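Local coordinates for Non-structural protein 5 (Modoc virus, PDB 2WA2) that probably methylates the cap of viral RNA, as the S-adenosylmethionine-dependent methyltransferase domain of the flavivirus protein NS5, at residues A[84-89]-A[104-109]; A[204-209]-A[237-242]; A[214-219]-A[227-232]. The protein carries 4 engineered substitutions. One frame throughout, in Å; residues are numbered along the deposited sequence.

Interaction 1 (A[84-89]-A[104-109]). Engineered in segment 84-89: T85 (natural residue Ser).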
ATOM      1  N   GLY A  84      -3.581  16.754  -9.366  1.00 19.09           N
ATOM      2  CA  GLY A  84      -5.014  17.050  -9.463  1.00 18.95           C
ATOM      3  C   GLY A  84      -5.759  16.671  -8.199  1.00 17.31           C
ATOM      4  O   GLY A  84      -5.314  17.000  -7.104  1.00 17.91           O
ATOM      5  N   THR A  85      -6.908  16.018  -8.386  1.00 17.75           N
ATOM      6  CA  THR A  85      -7.722  15.449  -7.319  1.00 17.01           C
ATOM      7  C   THR A  85      -7.130  14.082  -6.876  1.00 15.82           C
ATOM      8  O   THR A  85      -7.150  13.091  -7.623  1.00 15.51           O
ATOM      9  CB  THR A  85      -9.177  15.308  -7.762  1.00 17.12           C
ATOM     10  OG1 THR A  85      -9.668  16.607  -8.138  1.00 18.24           O
ATOM     11  CG2 THR A  85     -10.073  14.701  -6.611  1.00 18.69           C
ATOM     12  N   VAL A  86      -6.608  14.073  -5.656  1.00 15.23           N
ATOM     13  CA  VAL A  86      -6.029  12.874  -5.071  1.00 14.57           C
ATOM     14  C   VAL A  86      -7.044  12.312  -4.090  1.00 14.13           C
ATOM     15  O   VAL A  86      -7.571  13.051  -3.233  1.00 14.75           O
ATOM     16  CB  VAL A  86      -4.710  13.191  -4.319  1.00 14.77           C
ATOM     17  CG1 VAL A  86      -4.106  11.909  -3.662  1.00 15.36           C
ATOM     18  CG2 VAL A  86      -3.672  13.806  -5.250  1.00 13.29           C
ATOM     19  N   VAL A  87      -7.340  11.025  -4.226  0.50 13.73           N
ATOM     20  CA  VAL A  87      -8.081  10.322  -3.171  0.50 13.80           C
ATOM     21  C   VAL A  87      -7.116   9.512  -2.322  0.50 13.91           C
ATOM     22  O   VAL A  87      -6.147   8.936  -2.831  0.50 12.48           O
ATOM     23  CB  VAL A  87      -9.274   9.444  -3.669  0.50 14.04           C
ATOM     24  CG1 VAL A  87     -10.422  10.315  -4.119  0.50 15.62           C
ATOM     25  CG2 VAL A  87      -8.873   8.441  -4.752  0.50 12.20           C
ATOM     26  N   ASP A  88      -7.348   9.534  -1.015  1.00 13.69           N
ATOM     27  CA  ASP A  88      -6.540   8.755  -0.105  1.00 14.67           C
ATOM     28  C   ASP A  88      -7.500   7.834   0.636  1.00 14.42           C
ATOM     29  O   ASP A  88      -8.192   8.245   1.574  1.00 15.14           O
ATOM     30  CB  ASP A  88      -5.734   9.663   0.826  1.00 13.87           C
ATOM     31  CG  ASP A  88      -4.785   8.884   1.743  1.00 16.15           C
ATOM     32  OD1 ASP A  88      -4.627   7.661   1.539  1.00 18.51           O
ATOM     33  OD2 ASP A  88      -4.250   9.478   2.699  1.00 17.25           O
ATOM     34  N   LEU A  89      -7.587   6.601   0.151  1.00 14.52           N
ATOM     35  CA  LEU A  89      -8.467   5.595   0.718  1.00 14.06           C
ATOM     36  C   LEU A  89      -7.800   4.848   1.860  1.00 14.34           C
ATOM     37  O   LEU A  89      -6.705   4.283   1.698  1.00 14.06           O
ATOM     38  CB  LEU A  89      -8.958   4.636  -0.374  1.00 13.31           C
ATOM     39  CG  LEU A  89      -9.616   5.372  -1.560  1.00 14.32           C
ATOM     40  CD1 LEU A  89      -9.803   4.438  -2.715  1.00 15.15           C
ATOM     41  CD2 LEU A  89     -10.967   6.060  -1.183  1.00 15.52           C
ATOM     42  N   PRO A 104       3.429  19.842  -5.769  1.00 25.38           N
ATOM     43  CA  PRO A 104       3.081  21.010  -6.598  1.00 24.39           C
ATOM     44  C   PRO A 104       1.901  20.774  -7.543  1.00 23.49           C
ATOM     45  O   PRO A 104       1.146  21.708  -7.812  1.00 23.24           O
ATOM     46  CB  PRO A 104       4.360  21.254  -7.411  1.00 24.23           C
ATOM     47  CG  PRO A 104       5.022  19.903  -7.479  1.00 25.42           C
ATOM     48  CD  PRO A 104       4.760  19.309  -6.115  1.00 25.40           C
ATOM     49  N   ASN A 105       1.748  19.546  -8.043  1.00 22.43           N
ATOM     50  CA  ASN A 105       0.709  19.251  -9.031  1.00 22.79           C
ATOM     51  C   ASN A 105      -0.645  18.877  -8.415  1.00 22.10           C
ATOM     52  O   ASN A 105      -1.650  18.773  -9.119  1.00 21.68           O
ATOM     53  CB  ASN A 105       1.163  18.151  -9.995  1.00 22.83           C
ATOM     54  CG  ASN A 105       2.494  18.473 -10.697  1.00 26.27           C
ATOM     55  OD1 ASN A 105       2.582  19.422 -11.460  1.00 27.71           O
ATOM     56  ND2 ASN A 105       3.512  17.653 -10.452  1.00 27.64           N
ATOM     57  N   VAL A 106      -0.664  18.663  -7.110  1.00 22.03           N
ATOM     58  CA  VAL A 106      -1.908  18.339  -6.403  1.00 22.08           C
ATOM     59  C   VAL A 106      -2.759  19.576  -6.149  1.00 23.00           C
ATOM     60  O   VAL A 106      -2.262  20.573  -5.618  1.00 23.43           O
ATOM     61  CB  VAL A 106      -1.593  17.658  -5.058  1.00 22.16           C
ATOM     62  CG1 VAL A 106      -2.866  17.367  -4.274  1.00 21.72           C
ATOM     63  CG2 VAL A 106      -0.830  16.353  -5.327  1.00 20.57           C
ATOM     64  N   ARG A 107      -4.039  19.468  -6.504  1.00 23.05           N
ATOM     65  CA  ARG A 107      -5.018  20.540  -6.330  1.00 23.43           C
ATOM     66  C   ARG A 107      -5.909  20.360  -5.109  1.00 22.64           C
ATOM     67  O   ARG A 107      -6.261  21.335  -4.456  1.00 22.63           O
ATOM     68  CB  ARG A 107      -5.849  20.712  -7.594  1.00 23.86           C
ATOM     69  CG  ARG A 107      -5.063  21.455  -8.684  1.00 27.83           C
ATOM     70  CD  ARG A 107      -5.931  21.711  -9.905  1.00 34.35           C
ATOM     71  NE  ARG A 107      -6.540  23.049  -9.891  1.00 40.19           N
ATOM     72  CZ  ARG A 107      -7.768  23.326  -9.438  1.00 43.08           C
ATOM     73  NH1 ARG A 107      -8.542  22.362  -8.932  1.00 44.11           N
ATOM     74  NH2 ARG A 107      -8.222  24.581  -9.478  1.00 43.14           N
ATOM     75  N   GLU A 108      -6.265  19.121  -4.797  1.00 21.15           N
ATOM     76  CA  GLU A 108      -7.028  18.814  -3.577  1.00 20.89           C
ATOM     77  C   GLU A 108      -6.829  17.359  -3.146  1.00 20.18           C
ATOM     78  O   GLU A 108      -6.456  16.497  -3.959  1.00 19.49           O
ATOM     79  CB  GLU A 108      -8.524  19.089  -3.791  1.00 21.48           C
ATOM     80  CG  GLU A 108      -9.148  18.197  -4.826  1.00 23.78           C
ATOM     81  CD  GLU A 108     -10.619  18.474  -5.046  1.00 29.56           C
ATOM     82  OE1 GLU A 108     -11.212  19.287  -4.294  1.00 30.49           O
ATOM     83  OE2 GLU A 108     -11.183  17.878  -5.989  1.00 31.67           O
ATOM     84  N   VAL A 109      -7.058  17.093  -1.863  1.00 19.09           N
ATOM     85  CA  VAL A 109      -6.959  15.734  -1.352  1.00 18.27           C
ATOM     86  C   VAL A 109      -8.245  15.386  -0.608  1.00 17.64           C
ATOM     87  O   VAL A 109      -8.652  16.095   0.301  1.00 18.37           O
ATOM     88  CB  VAL A 109      -5.735  15.556  -0.430  1.00 17.73           C
ATOM     89  CG1 VAL A 109      -5.626  14.098   0.032  1.00 18.14           C
ATOM     90  CG2 VAL A 109      -4.465  15.950  -1.143  1.00 17.36           C
TER

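Interaction 2 (A[204-209]-A[237-242])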
ATOM      1  N   ALA A 204      -5.048 -11.655  -9.574  1.00 14.07           N
ATOM      2  CA  ALA A 204      -5.709 -10.356  -9.495  1.00 13.15           C
ATOM      3  C   ALA A 204      -4.812  -9.202  -9.933  1.00 12.99           C
ATOM      4  O   ALA A 204      -5.258  -8.348 -10.668  1.00 12.12           O
ATOM      5  CB  ALA A 204      -6.251 -10.126  -8.083  1.00 13.03           C
ATOM      6  N   LEU A 205      -3.541  -9.193  -9.501  1.00 13.26           N
ATOM      7  CA  LEU A 205      -2.609  -8.131  -9.862  1.00 13.03           C
ATOM      8  C   LEU A 205      -2.262  -8.174 -11.347  1.00 13.10           C
ATOM      9  O   LEU A 205      -2.160  -7.126 -11.975  1.00 13.37           O
ATOM     10  CB  LEU A 205      -1.325  -8.198  -9.038  1.00 13.66           C
ATOM     11  CG  LEU A 205      -1.427  -7.874  -7.549  1.00 12.63           C
ATOM     12  CD1 LEU A 205      -0.153  -8.366  -6.864  1.00 15.57           C
ATOM     13  CD2 LEU A 205      -1.627  -6.361  -7.377  1.00 12.22           C
ATOM     14  N   MET A 206      -2.079  -9.376 -11.886  1.00 12.80           N
ATOM     15  CA  MET A 206      -1.769  -9.502 -13.322  1.00 14.19           C
ATOM     16  C   MET A 206      -2.936  -8.948 -14.138  1.00 13.19           C
ATOM     17  O   MET A 206      -2.731  -8.307 -15.176  1.00 12.61           O
ATOM     18  CB  MET A 206      -1.490 -10.963 -13.732  1.00 14.22           C
ATOM     19  CG  MET A 206      -0.204 -11.621 -13.149  1.00 17.04           C
ATOM     20  SD  MET A 206       1.308 -10.670 -13.459  1.00 23.37           S
ATOM     21  CE  MET A 206       1.660 -11.128 -15.186  1.00 23.54           C
ATOM     22  N   LYS A 207      -4.157  -9.212 -13.673  1.00 13.02           N
ATOM     23  CA  LYS A 207      -5.366  -8.702 -14.368  1.00 13.46           C
ATOM     24  C   LYS A 207      -5.419  -7.181 -14.291  1.00 12.34           C
ATOM     25  O   LYS A 207      -5.710  -6.526 -15.274  1.00 11.56           O
ATOM     26  CB  LYS A 207      -6.654  -9.312 -13.818  1.00 12.35           C
ATOM     27  CG  LYS A 207      -7.952  -8.589 -14.261  1.00 13.77           C
ATOM     28  CD  LYS A 207      -9.213  -9.300 -13.682  1.00 15.28           C
ATOM     29  CE  LYS A 207     -10.503  -8.736 -14.289  1.00 18.76           C
ATOM     30  NZ  LYS A 207     -11.721  -9.568 -13.866  1.00 19.74           N
ATOM     31  N   MET A 208      -5.138  -6.612 -13.120  1.00 12.73           N
ATOM     32  CA  MET A 208      -5.080  -5.143 -12.982  1.00 13.72           C
ATOM     33  C   MET A 208      -4.002  -4.544 -13.863  1.00 12.97           C
ATOM     34  O   MET A 208      -4.207  -3.522 -14.497  1.00 12.62           O
ATOM     35  CB  MET A 208      -4.816  -4.748 -11.521  1.00 13.52           C
ATOM     36  CG  MET A 208      -6.078  -5.016 -10.714  1.00 16.51           C
ATOM     37  SD  MET A 208      -5.838  -4.789  -8.952  1.00 17.63           S
ATOM     38  CE  MET A 208      -6.096  -3.031  -8.754  1.00 15.90           C
ATOM     39  N   GLN A 209      -2.852  -5.205 -13.915  1.00 13.55           N
ATOM     40  CA  GLN A 209      -1.758  -4.722 -14.743  1.00 12.12           C
ATOM     41  C   GLN A 209      -2.145  -4.777 -16.249  1.00 13.21           C
ATOM     42  O   GLN A 209      -1.765  -3.872 -17.013  1.00 13.31           O
ATOM     43  CB  GLN A 209      -0.492  -5.554 -14.480  1.00 12.08           C
ATOM     44  CG  GLN A 209       0.711  -5.071 -15.301  1.00 12.21           C
ATOM     45  CD  GLN A 209       1.903  -5.990 -15.132  1.00 12.75           C
ATOM     46  OE1 GLN A 209       1.800  -7.199 -15.322  1.00 13.94           O
ATOM     47  NE2 GLN A 209       3.018  -5.420 -14.724  1.00 11.92           N
ATOM     48  N   ASN A 237       6.628  -3.351 -14.385  1.00 17.99           N
ATOM     49  CA  ASN A 237       7.578  -4.435 -14.149  1.00 16.63           C
ATOM     50  C   ASN A 237       6.950  -5.806 -14.118  1.00 15.31           C
ATOM     51  O   ASN A 237       5.753  -5.982 -14.398  1.00 14.29           O
ATOM     52  CB  ASN A 237       8.470  -4.167 -12.916  1.00 16.62           C
ATOM     53  CG  ASN A 237       7.683  -4.170 -11.605  1.00 17.16           C
ATOM     54  OD1 ASN A 237       6.480  -4.424 -11.608  1.00 15.55           O
ATOM     55  ND2 ASN A 237       8.369  -3.907 -10.482  1.00 17.73           N
ATOM     56  N   ASN A 238       7.803  -6.787 -13.875  1.00 15.04           N
ATOM     57  CA  ASN A 238       7.449  -8.181 -13.806  1.00 15.51           C
ATOM     58  C   ASN A 238       6.975  -8.476 -12.374  1.00 14.99           C
ATOM     59  O   ASN A 238       7.787  -8.685 -11.462  1.00 14.49           O
ATOM     60  CB  ASN A 238       8.702  -8.994 -14.172  1.00 16.54           C
ATOM     61  CG  ASN A 238       8.540 -10.465 -13.945  1.00 20.42           C
ATOM     62  OD1 ASN A 238       7.452 -10.960 -13.644  1.00 25.59           O
ATOM     63  ND2 ASN A 238       9.641 -11.192 -14.101  1.00 25.22           N
ATOM     64  N   ILE A 239       5.663  -8.424 -12.197  1.00 14.24           N
ATOM     65  CA  ILE A 239       5.045  -8.560 -10.859  1.00 14.80           C
ATOM     66  C   ILE A 239       5.476  -9.845 -10.114  1.00 15.56           C
ATOM     67  O   ILE A 239       6.047  -9.762  -9.009  1.00 14.53           O
ATOM     68  CB  ILE A 239       3.512  -8.412 -10.964  1.00 14.17           C
ATOM     69  CG1 ILE A 239       3.135  -6.962 -11.347  1.00 13.99           C
ATOM     70  CG2 ILE A 239       2.810  -8.811  -9.630  1.00 15.83           C
ATOM     71  CD1 ILE A 239       1.627  -6.791 -11.670  1.00 13.84           C
ATOM     72  N   MET A 240       5.237 -11.008 -10.731  1.00 17.24           N
ATOM     73  CA  MET A 240       5.481 -12.329 -10.097  1.00 20.94           C
ATOM     74  C   MET A 240       6.954 -12.480  -9.715  1.00 19.42           C
ATOM     75  O   MET A 240       7.269 -12.925  -8.601  1.00 19.58           O
ATOM     76  CB  MET A 240       5.029 -13.485 -11.028  1.00 20.31           C
ATOM     77  CG  MET A 240       3.524 -13.508 -11.334  1.00 23.62           C
ATOM     78  SD  MET A 240       3.018 -14.650 -12.659  1.00 31.62           S
ATOM     79  CE  MET A 240       2.959 -16.180 -11.688  1.00 29.10           C
ATOM     80  N   GLY A 241       7.844 -12.074 -10.627  1.00 18.48           N
ATOM     81  CA  GLY A 241       9.285 -12.084 -10.403  1.00 18.10           C
ATOM     82  C   GLY A 241       9.744 -11.198  -9.259  1.00 17.28           C
ATOM     83  O   GLY A 241      10.601 -11.587  -8.474  1.00 16.82           O
ATOM     84  N   ASN A 242       9.152 -10.009  -9.154  1.00 16.31           N
ATOM     85  CA  ASN A 242       9.456  -9.099  -8.078  1.00 16.15           C
ATOM     86  C   ASN A 242       8.996  -9.667  -6.754  1.00 14.40           C
ATOM     87  O   ASN A 242       9.705  -9.560  -5.760  1.00 13.89           O
ATOM     88  CB  ASN A 242       8.812  -7.741  -8.300  1.00 17.42           C
ATOM     89  CG  ASN A 242       9.809  -6.704  -8.664  1.00 24.27           C
ATOM     90  OD1 ASN A 242       9.858  -6.261  -9.822  1.00 29.68           O
ATOM     91  ND2 ASN A 242      10.655  -6.324  -7.699  1.00 28.58           N
TER

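Interaction 3 (A[214-219]-A[227-232])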
ATOM      1  N   GLY A 214       1.073  -0.346 -15.041  1.00 14.79           N
ATOM      2  CA  GLY A 214       1.690  -0.286 -13.702  1.00 13.80           C
ATOM      3  C   GLY A 214       2.493  -1.531 -13.369  1.00 13.58           C
ATOM      4  O   GLY A 214       2.764  -2.363 -14.256  1.00 14.00           O
ATOM      5  N   GLY A 215       2.893  -1.651 -12.100  1.00 11.91           N
ATOM      6  CA  GLY A 215       3.817  -2.699 -11.678  1.00 12.89           C
ATOM      7  C   GLY A 215       3.757  -2.816 -10.169  1.00 12.96           C
ATOM      8  O   GLY A 215       2.981  -2.105  -9.512  1.00 13.40           O
ATOM      9  N   LEU A 216       4.544  -3.727  -9.622  1.00 12.79           N
ATOM     10  CA  LEU A 216       4.488  -3.976  -8.183  1.00 11.58           C
ATOM     11  C   LEU A 216       5.877  -3.802  -7.622  1.00 12.13           C
ATOM     12  O   LEU A 216       6.839  -4.447  -8.087  1.00 13.23           O
ATOM     13  CB  LEU A 216       3.947  -5.393  -7.883  1.00 10.85           C
ATOM     14  CG  LEU A 216       3.690  -5.661  -6.400  1.00  9.08           C
ATOM     15  CD1 LEU A 216       2.386  -4.954  -5.970  1.00 10.45           C
ATOM     16  CD2 LEU A 216       3.639  -7.193  -6.057  1.00 10.25           C
ATOM     17  N   ILE A 217       6.013  -2.957  -6.616  1.00 12.39           N
ATOM     18  CA  ILE A 217       7.346  -2.638  -6.086  1.00 13.33           C
ATOM     19  C   ILE A 217       7.436  -2.827  -4.572  1.00 13.16           C
ATOM     20  O   ILE A 217       6.427  -2.714  -3.855  1.00 11.43           O
ATOM     21  CB  ILE A 217       7.811  -1.198  -6.482  1.00 12.75           C
ATOM     22  CG1 ILE A 217       6.867  -0.139  -5.877  1.00 12.85           C
ATOM     23  CG2 ILE A 217       7.948  -1.077  -8.032  1.00 14.54           C
ATOM     24  CD1 ILE A 217       7.300   1.334  -6.027  1.00 15.85           C
ATOM     25  N   ARG A 218       8.653  -3.130  -4.114  1.00 13.31           N
ATOM     26  CA  ARG A 218       8.952  -3.233  -2.694  1.00 13.13           C
ATOM     27  C   ARG A 218       9.681  -1.965  -2.253  1.00 14.24           C
ATOM     28  O   ARG A 218      10.714  -1.610  -2.816  1.00 13.10           O
ATOM     29  CB  ARG A 218       9.839  -4.472  -2.443  1.00 13.71           C
ATOM     30  CG  ARG A 218      10.448  -4.545  -1.046  1.00 13.21           C
ATOM     31  CD  ARG A 218       9.334  -4.940  -0.048  1.00 12.15           C
ATOM     32  NE  ARG A 218       9.894  -5.234   1.267  1.00 10.48           N
ATOM     33  CZ  ARG A 218       9.207  -5.727   2.287  1.00 11.20           C
ATOM     34  NH1 ARG A 218       7.886  -5.917   2.180  1.00 10.43           N
ATOM     35  NH2 ARG A 218       9.840  -5.992   3.412  1.00  9.14           N
ATOM     36  N   VAL A 219       9.144  -1.282  -1.250  1.00 13.45           N
ATOM     37  CA  VAL A 219       9.824  -0.134  -0.663  1.00 15.07           C
ATOM     38  C   VAL A 219      10.828  -0.681   0.373  1.00 15.54           C
ATOM     39  O   VAL A 219      10.447  -1.452   1.255  1.00 15.15           O
ATOM     40  CB  VAL A 219       8.796   0.813  -0.016  1.00 14.93           C
ATOM     41  CG1 VAL A 219       9.460   2.072   0.459  1.00 16.43           C
ATOM     42  CG2 VAL A 219       7.673   1.126  -1.026  1.00 16.71           C
ATOM     43  N   HIS A 227       5.424  -8.470   4.156  1.00 10.97           N
ATOM     44  CA  HIS A 227       5.732  -8.727   2.752  1.00 11.26           C
ATOM     45  C   HIS A 227       5.014  -7.690   1.881  1.00 11.23           C
ATOM     46  O   HIS A 227       4.925  -7.882   0.667  1.00 11.02           O
ATOM     47  CB  HIS A 227       5.253 -10.125   2.395  1.00 11.02           C
ATOM     48  CG  HIS A 227       6.038 -10.795   1.304  1.00 12.37           C
ATOM     49  ND1 HIS A 227       6.120 -10.292   0.021  1.00 12.21           N
ATOM     50  CD2 HIS A 227       6.723 -11.966   1.300  1.00 11.51           C
ATOM     51  CE1 HIS A 227       6.842 -11.118  -0.725  1.00 14.43           C
ATOM     52  NE2 HIS A 227       7.210 -12.146   0.027  1.00 12.19           N
ATOM     53  N   GLU A 228       4.532  -6.587   2.490  1.00 10.34           N
ATOM     54  CA  GLU A 228       3.774  -5.541   1.733  1.00 10.41           C
ATOM     55  C   GLU A 228       4.548  -5.062   0.513  1.00  9.98           C
ATOM     56  O   GLU A 228       5.759  -4.831   0.559  1.00 10.23           O
ATOM     57  CB  GLU A 228       3.391  -4.321   2.595  1.00 10.05           C
ATOM     58  CG  GLU A 228       4.621  -3.493   2.998  1.00 11.48           C
ATOM     59  CD  GLU A 228       4.349  -2.493   4.107  1.00 12.75           C
ATOM     60  OE1 GLU A 228       3.250  -2.545   4.689  1.00 15.48           O
ATOM     61  OE2 GLU A 228       5.248  -1.668   4.402  1.00 17.78           O
ATOM     62  N   MET A 229       3.835  -4.963  -0.592  1.00  9.60           N
ATOM     63  CA  MET A 229       4.377  -4.326  -1.797  1.00  9.44           C
ATOM     64  C   MET A 229       3.338  -3.328  -2.333  1.00 10.69           C
ATOM     65  O   MET A 229       2.186  -3.288  -1.862  1.00 10.30           O
ATOM     66  CB  MET A 229       4.763  -5.398  -2.819  1.00  8.69           C
ATOM     67  CG  MET A 229       5.925  -6.263  -2.312  1.00  9.56           C
ATOM     68  SD  MET A 229       6.292  -7.667  -3.383  1.00 11.24           S
ATOM     69  CE  MET A 229       6.969  -6.830  -4.854  1.00  9.48           C
ATOM     70  N   TYR A 230       3.742  -2.483  -3.279  1.00 10.80           N
ATOM     71  CA  TYR A 230       2.888  -1.383  -3.708  1.00 11.36           C
ATOM     72  C   TYR A 230       2.594  -1.463  -5.188  1.00 11.76           C
ATOM     73  O   TYR A 230       3.513  -1.522  -5.998  1.00 12.34           O
ATOM     74  CB  TYR A 230       3.447  -0.028  -3.307  1.00 12.84           C
ATOM     75  CG  TYR A 230       3.258   0.179  -1.819  1.00 12.16           C
ATOM     76  CD1 TYR A 230       2.104   0.805  -1.335  1.00 12.36           C
ATOM     77  CD2 TYR A 230       4.200  -0.293  -0.908  1.00 12.65           C
ATOM     78  CE1 TYR A 230       1.905   0.980   0.040  1.00 11.82           C
ATOM     79  CE2 TYR A 230       3.999  -0.136   0.486  1.00 14.64           C
ATOM     80  CZ  TYR A 230       2.842   0.500   0.932  1.00 14.89           C
ATOM     81  OH  TYR A 230       2.608   0.636   2.291  1.00 16.70           O
ATOM     82  N   PHE A 231       1.315  -1.511  -5.531  1.00 11.44           N
ATOM     83  CA  PHE A 231       0.920  -1.587  -6.931  1.00 10.82           C
ATOM     84  C   PHE A 231       0.839  -0.142  -7.397  1.00 12.05           C
ATOM     85  O   PHE A 231       0.010   0.638  -6.890  1.00  9.58           O
ATOM     86  CB  PHE A 231      -0.425  -2.327  -7.088  1.00 11.97           C
ATOM     87  CG  PHE A 231      -0.944  -2.381  -8.506  1.00 12.23           C
ATOM     88  CD1 PHE A 231      -0.233  -3.050  -9.509  1.00 10.00           C
ATOM     89  CD2 PHE A 231      -2.177  -1.791  -8.837  1.00 11.68           C
ATOM     90  CE1 PHE A 231      -0.717  -3.112 -10.829  1.00 13.18           C
ATOM     91  CE2 PHE A 231      -2.681  -1.850 -10.166  1.00 15.01           C
ATOM     92  CZ  PHE A 231      -1.944  -2.493 -11.163  1.00 14.38           C
ATOM     93  N   VAL A 232       1.702   0.204  -8.364  1.00 11.40           N
ATOM     94  CA  VAL A 232       1.943   1.600  -8.722  1.00 12.20           C
ATOM     95  C   VAL A 232       1.818   1.831 -10.250  1.00 13.30           C
ATOM     96  O   VAL A 232       2.077   0.926 -11.060  1.00 11.87           O
ATOM     97  CB  VAL A 232       3.329   2.111  -8.185  1.00 12.47           C
ATOM     98  CG1 VAL A 232       3.448   2.077  -6.623  1.00 11.88           C
ATOM     99  CG2 VAL A 232       4.492   1.317  -8.809  1.00 13.34           C
TER
HETATM  100  O   HOH W   1       6.984  -2.212   0.383  1.00 12.09           O

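Interaction 1 (A[84-89]-A[104-109])
G84 carries three of the backbone hydrogen bonds to segment 104-109. G84 N donates to N105 O at 2.8 Å. Its carbonyl accepts two bonds: R107 N lies 2.8 Å from G84 O, and E108 N lies 3.3 Å from it. Both donors come from the same face of the carbonyl plane, and E108 N stands well above that plane. The double acceptance belongs to a beta bulge, where the register slips by one residue between G84 and T85. Beyond it V86 N donates to E108 O at 3.0 Å in a nearly straight bond (174°). V86 O meets V109 CA in a CA-H...O contact, and V86 also pairs through its backbone with K110.

T85 is an engineered residue. T85 OG1 donates to E108 OE2 at 2.9 Å, on the anti lone pair of the carboxylate. E108 can lie alongside T85 because its CG sits between backbone N and carbonyl carbon (chi1 64°). T85 N turns the other way, to D150 OD2.

On the opposite face V86 CG2 packs on V106 CG1 at 3.8 Å, and V109 packs on S97, A100 and A101 of helix 95-101. The parallel strands and this helix form the beta-alpha-beta unit that opens the Rossmann-like methyltransferase fold.

Interaction 2 (A[204-209]-A[237-242])
The amide of Q209 is met on one face by I239 and at its edge by N237. The methyl I239 CD1 sits almost straight over the amide group, 3.6 Å from Q209 CD, with OE1 and NE2 at similar distances. N237 O lies in the amide plane, at the NE2 hydrogen on the OE1 side. The bond from Q209 NE2 to N237 O is 2.8 Å long and bent at the hydrogen (145°). It lies in the plane of the N237 carbonyl. Q209 NE2 also donates to G214 O, reached from the other side of the nitrogen. Two carbonyls thus hold the amide and fix its rotation. Q209 gets there as an extended chain, with CG anti to the backbone N (chi1 -179°).

The side-chain amide of N237 serves strand 215-217: its OD1 accepts from L216 N.

The remaining contacts are apolar. L205 CD1 touches I239 CG2 at 4.1 Å. The chain of M206 is bent twice and curls toward segment 237-242. M206 SD rests 4.0 Å from I239 CB and 4.2 Å from M240 CG. I239 is therefore held by L205, M206 and Q209 together.

N238 is the N-cap of helix 239-254. N238 OD1 takes a weak bond from G241 N, at 3.2 Å.

The contact joins the middle of helix 199-212 to the first turn of helix 239-254. L205 and I239 both also pack on L216 of strand 215-217. M208 turns instead to helix 163-183 and to F231 of strand 229-232.

Interaction 3 (A[214-219]-A[227-232])
Four backbone hydrogen bonds tie strand 215-217 to strand 229-232. G215 and V232 form a hydrogen-bonded antiparallel pair: G215 N to V232 O and V232 N to G215 O are both 2.9 Å. I217 and Y230 form the next one, with Y230 N donating to I217 O at 2.8 Å, in the carbonyl plane. Between them lies the non-hydrogen-bonded pair L216 and F231. Here the CA-H groups point inward, F231 CA toward G215 O and L216 CA toward Y230 O.

Past the strands the polar contacts change. The R218 chain bends at chi2 (74°) and brings its guanidinium back to the backbone of the partner segment. R218 NH1 donates to E228 O at 2.9 Å and also to T226 O. E228 O accepts a second bond from a water, which in turn takes the N-H of V219. The water bridges the two segments where direct pairing has ended.

Apolar packing occupies both faces. L216 CD2 meets M229 CE at 3.6 Å, and L216 CD1 lies against F231 CB. F231 also stacks on F189. On the other face I217 CD1 touches V232 CG2 at 4.0 Å, and V219 CG2 reaches Y230 CD2 at 3.8 Å. Helix 66-76 packs there through W73 and I74.

Two polar ends lead away from the pair. Y230 OH bonds D155, and the E228 carboxylate binds S222, K70 and K192. K70, D155, K192 and E228 are consistent with the Lys-Asp-Lys-Glu tetrad of flaviviral 2'-O-methyltransferases. The side chain of Y230 is about 7 Å from the bound S-adenosylmethionine. Strand 229-232 runs antiparallel between strands 188-193 and 215-217, in the strand order 3-2-1-4-5-7-6 of Rossmann-like methyltransferases.

How the interactions relate
Interactions 1 and 3 belong to one sheet, their centres about 20 Å apart. Interaction 1 is a parallel pairing of strands 86-89 and 106-112 and is partly buried. Interaction 3 is the antiparallel pairing at the edge formed by strand 215-217, and nearly all its residues are buried. Interaction 2 is a partly buried contact of two helices. It touches interaction 3, and its helices directly precede and follow the hairpin strands. The chemistry differs accordingly. Backbone bonds dominate both strand pairs, while 204-209 and 237-242 share one side-chain amide bond and sulfur and methyl packing. Interactions 1 and 2 do not touch.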